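Conserved hypothetical secreted protein (Helicobacter pylori, PDB 4RNZ) is a cell shape-determining M23B-family metallopeptidase that probably cleaves peptidoglycan peptides with the help of a bound zinc ion. Local coordinates at residues Gly221-Ala226 against His299-Val304. Sequence-based numbering, arbitrary orientation.
Sequences GVDYAA and HLHFGV. With ZN (zinc ion), chain B.
The Tyr224 ring lies beside the Phe302 side chain and meets it with its edge: CE2 comes to 3.7 Å from Phe302 CB, and CD2 of the phenylalanine sits at the tyrosine's edge, in its plane. Val222 CG1, from the tyrosine's own strand, packs over the centre of one ring face, while Leu300 CD2 touches Tyr224 CD2 more loosely. On the opposite face of the sheet, Asp223, His299 and His301 gather on the metal side. There Asp223 and His301, a non-hydrogen-bonded antiparallel pair, grip the same zinc ion through Asp223 OD1 (2.0 Å) and His301 ND1 (2.0 Å). Those two ligand atoms do not bond to each other; the metal draws them together, with the carboxylate and imidazole planes turned 62° apart. In His301, CG stands anti to the backbone N (chi1 171°), which carries the ring to the metal, and the rotation about CB-CG presents ND1 to it; Gly221 lies against the CE1 and NE2 side of the ring. His299 runs alongside Asp223, its CD2 3.6 Å from the carboxylate carbon CG; its NE2 makes a weak hydrogen bond to Glu34. His219 and Glu34 complete the zinc site. The sequence His299-Leu300-His301 is the HxH motif of M23 peptidases, and strand alternation puts both histidines on the metal side and the leucine on the other. Four backbone hydrogen bonds fix this register, two each for the Val222-Phe302 and Tyr224-Leu300 pairs. Within the antiparallel sheet of the M23 domain, strand 222-225 runs between strands 199-202 and 299-306, and strand 260-267 flanks 299-306 on its far side, where Tyr264 meets the Phe302 ring and His266 that of His299.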
ATOM      1  N   GLY A 221      11.930  -1.921   1.372  1.00 28.45           N
ATOM      2  CA  GLY A 221      11.987  -3.047   2.301  1.00 26.92           C
ATOM      3  C   GLY A 221      13.171  -2.828   3.215  1.00 27.37           C
ATOM      4  O   GLY A 221      13.749  -1.762   3.238  1.00 28.16           O
ATOM      5  N   VAL A 222      13.488  -3.839   4.007  1.00 29.01           N
ATOM      6  CA  VAL A 222      14.655  -3.819   4.884  1.00 30.61           C
ATOM      7  C   VAL A 222      15.523  -4.962   4.404  1.00 28.81           C
ATOM      8  O   VAL A 222      15.029  -6.066   4.201  1.00 29.77           O
ATOM      9  CB  VAL A 222      14.277  -4.070   6.354  1.00 31.66           C
ATOM     10  CG1 VAL A 222      15.532  -4.127   7.226  1.00 33.67           C
ATOM     11  CG2 VAL A 222      13.331  -3.002   6.843  1.00 33.93           C
ATOM     12  N   ASP A 223      16.802  -4.684   4.197  1.00 30.84           N
ATOM     13  CA  ASP A 223      17.776  -5.720   3.863  1.00 31.19           C
ATOM     14  C   ASP A 223      18.462  -6.151   5.145  1.00 31.56           C
ATOM     15  O   ASP A 223      19.091  -5.344   5.836  1.00 32.32           O
ATOM     16  CB  ASP A 223      18.799  -5.216   2.842  1.00 32.93           C
ATOM     17  CG  ASP A 223      18.206  -5.059   1.461  1.00 34.29           C
ATOM     18  OD1 ASP A 223      17.090  -5.553   1.224  1.00 31.17           O
ATOM     19  OD2 ASP A 223      18.847  -4.443   0.600  1.00 34.17           O
ATOM     20  N   TYR A 224      18.294  -7.427   5.469  1.00 32.02           N
ATOM     21  CA  TYR A 224      18.860  -7.999   6.687  1.00 33.69           C
ATOM     22  C   TYR A 224      20.031  -8.838   6.249  1.00 33.36           C
ATOM     23  O   TYR A 224      19.833  -9.833   5.552  1.00 33.79           O
ATOM     24  CB  TYR A 224      17.870  -8.925   7.372  1.00 30.06           C
ATOM     25  CG  TYR A 224      16.682  -8.288   8.075  1.00 30.00           C
ATOM     26  CD1 TYR A 224      16.826  -7.585   9.272  1.00 27.66           C
ATOM     27  CD2 TYR A 224      15.386  -8.456   7.569  1.00 29.34           C
ATOM     28  CE1 TYR A 224      15.730  -7.043   9.918  1.00 27.40           C
ATOM     29  CE2 TYR A 224      14.296  -7.928   8.211  1.00 29.92           C
ATOM     30  CZ  TYR A 224      14.466  -7.227   9.389  1.00 30.08           C
ATOM     31  OH  TYR A 224      13.354  -6.707  10.010  1.00 32.92           O
ATOM     32  N   ALA A 225      21.240  -8.424   6.603  1.00 35.23           N
ATOM     33  CA  ALA A 225      22.422  -9.250   6.320  1.00 36.63           C
ATOM     34  C   ALA A 225      22.356 -10.484   7.215  1.00 34.27           C
ATOM     35  O   ALA A 225      22.158 -10.378   8.417  1.00 36.16           O
ATOM     36  CB  ALA A 225      23.708  -8.467   6.562  1.00 37.62           C
ATOM     37  N   ALA A 226      22.450 -11.654   6.610  1.00 33.64           N
ATOM     38  CA  ALA A 226      22.436 -12.895   7.349  1.00 32.89           C
ATOM     39  C   ALA A 226      23.241 -13.939   6.624  1.00 34.29           C
ATOM     40  O   ALA A 226      23.476 -13.835   5.436  1.00 34.14           O
ATOM     41  CB  ALA A 226      21.024 -13.387   7.511  1.00 33.93           C
ATOM     42  N   HIS A 299      21.553 -11.862   1.984  1.00 35.96           N
ATOM     43  CA  HIS A 299      20.617 -11.081   2.806  1.00 36.26           C
ATOM     44  C   HIS A 299      19.174 -11.474   2.516  1.00 32.14           C
ATOM     45  O   HIS A 299      18.869 -12.051   1.482  1.00 32.07           O
ATOM     46  CB  HIS A 299      20.810  -9.560   2.580  1.00 41.75           C
ATOM     47  CG  HIS A 299      20.440  -9.094   1.203  1.00 44.77           C
ATOM     48  ND1 HIS A 299      21.189  -9.401   0.089  1.00 49.05           N
ATOM     49  CD2 HIS A 299      19.398  -8.345   0.758  1.00 47.09           C
ATOM     50  CE1 HIS A 299      20.624  -8.868  -0.984  1.00 49.90           C
ATOM     51  NE2 HIS A 299      19.537  -8.219  -0.604  1.00 49.52           N
ATOM     52  N   LEU A 300      18.297 -11.196   3.466  1.00 32.55           N
ATOM     53  CA  LEU A 300      16.850 -11.282   3.265  1.00 30.89           C
ATOM     54  C   LEU A 300      16.369  -9.867   2.965  1.00 29.18           C
ATOM     55  O   LEU A 300      16.617  -8.954   3.743  1.00 30.88           O
ATOM     56  CB  LEU A 300      16.162 -11.797   4.526  1.00 33.02           C
ATOM     57  CG  LEU A 300      14.636 -11.652   4.544  1.00 33.19           C
ATOM     58  CD1 LEU A 300      14.035 -12.527   3.455  1.00 33.29           C
ATOM     59  CD2 LEU A 300      14.114 -11.994   5.912  1.00 34.13           C
ATOM     60  N   HIS A 301      15.685  -9.689   1.845  1.00 29.95           N
ATOM     61  CA  HIS A 301      14.943  -8.461   1.620  1.00 29.40           C
ATOM     62  C   HIS A 301      13.532  -8.704   2.175  1.00 28.64           C
ATOM     63  O   HIS A 301      12.845  -9.617   1.715  1.00 28.80           O
ATOM     64  CB  HIS A 301      14.904  -8.104   0.136  1.00 30.91           C
ATOM     65  CG  HIS A 301      13.975  -6.977  -0.174  1.00 29.86           C
ATOM     66  ND1 HIS A 301      14.422  -5.700  -0.402  1.00 30.02           N
ATOM     67  CD2 HIS A 301      12.627  -6.921  -0.237  1.00 30.76           C
ATOM     68  CE1 HIS A 301      13.388  -4.902  -0.607  1.00 32.58           C
ATOM     69  NE2 HIS A 301      12.284  -5.621  -0.513  1.00 31.55           N
ATOM     70  N   PHE A 302      13.128  -7.900   3.164  1.00 26.47           N
ATOM     71  CA  PHE A 302      11.832  -8.013   3.832  1.00 26.68           C
ATOM     72  C   PHE A 302      11.015  -6.777   3.520  1.00 27.53           C
ATOM     73  O   PHE A 302      11.388  -5.671   3.904  1.00 25.32           O
ATOM     74  CB  PHE A 302      11.998  -8.181   5.356  1.00 26.60           C
ATOM     75  CG  PHE A 302      10.686  -8.261   6.146  1.00 26.56           C
ATOM     76  CD1 PHE A 302       9.638  -9.079   5.744  1.00 27.83           C
ATOM     77  CD2 PHE A 302      10.518  -7.506   7.293  1.00 27.17           C
ATOM     78  CE1 PHE A 302       8.458  -9.153   6.471  1.00 25.84           C
ATOM     79  CE2 PHE A 302       9.354  -7.581   8.029  1.00 27.21           C
ATOM     80  CZ  PHE A 302       8.310  -8.394   7.609  1.00 27.68           C
ATOM     81  N   GLY A 303       9.925  -6.972   2.789  1.00 27.87           N
ATOM     82  CA  GLY A 303       9.061  -5.873   2.375  1.00 28.60           C
ATOM     83  C   GLY A 303       7.651  -5.957   2.936  1.00 28.38           C
ATOM     84  O   GLY A 303       7.095  -7.047   3.079  1.00 27.84           O
ATOM     85  N   VAL A 304       7.081  -4.798   3.260  1.00 27.26           N
ATOM     86  CA  VAL A 304       5.723  -4.721   3.720  1.00 27.02           C
ATOM     87  C   VAL A 304       4.991  -3.649   2.922  1.00 25.68           C
ATOM     88  O   VAL A 304       5.515  -2.555   2.738  1.00 26.64           O
ATOM     89  CB  VAL A 304       5.624  -4.440   5.225  1.00 27.54           C
ATOM     90  CG1 VAL A 304       4.157  -4.350   5.659  1.00 27.54           C
ATOM     91  CG2 VAL A 304       6.337  -5.548   6.014  1.00 28.56           C
TER
HETATM   92 ZN    ZN B 501      16.184  -4.723  -0.321  1.00 32.61          ZN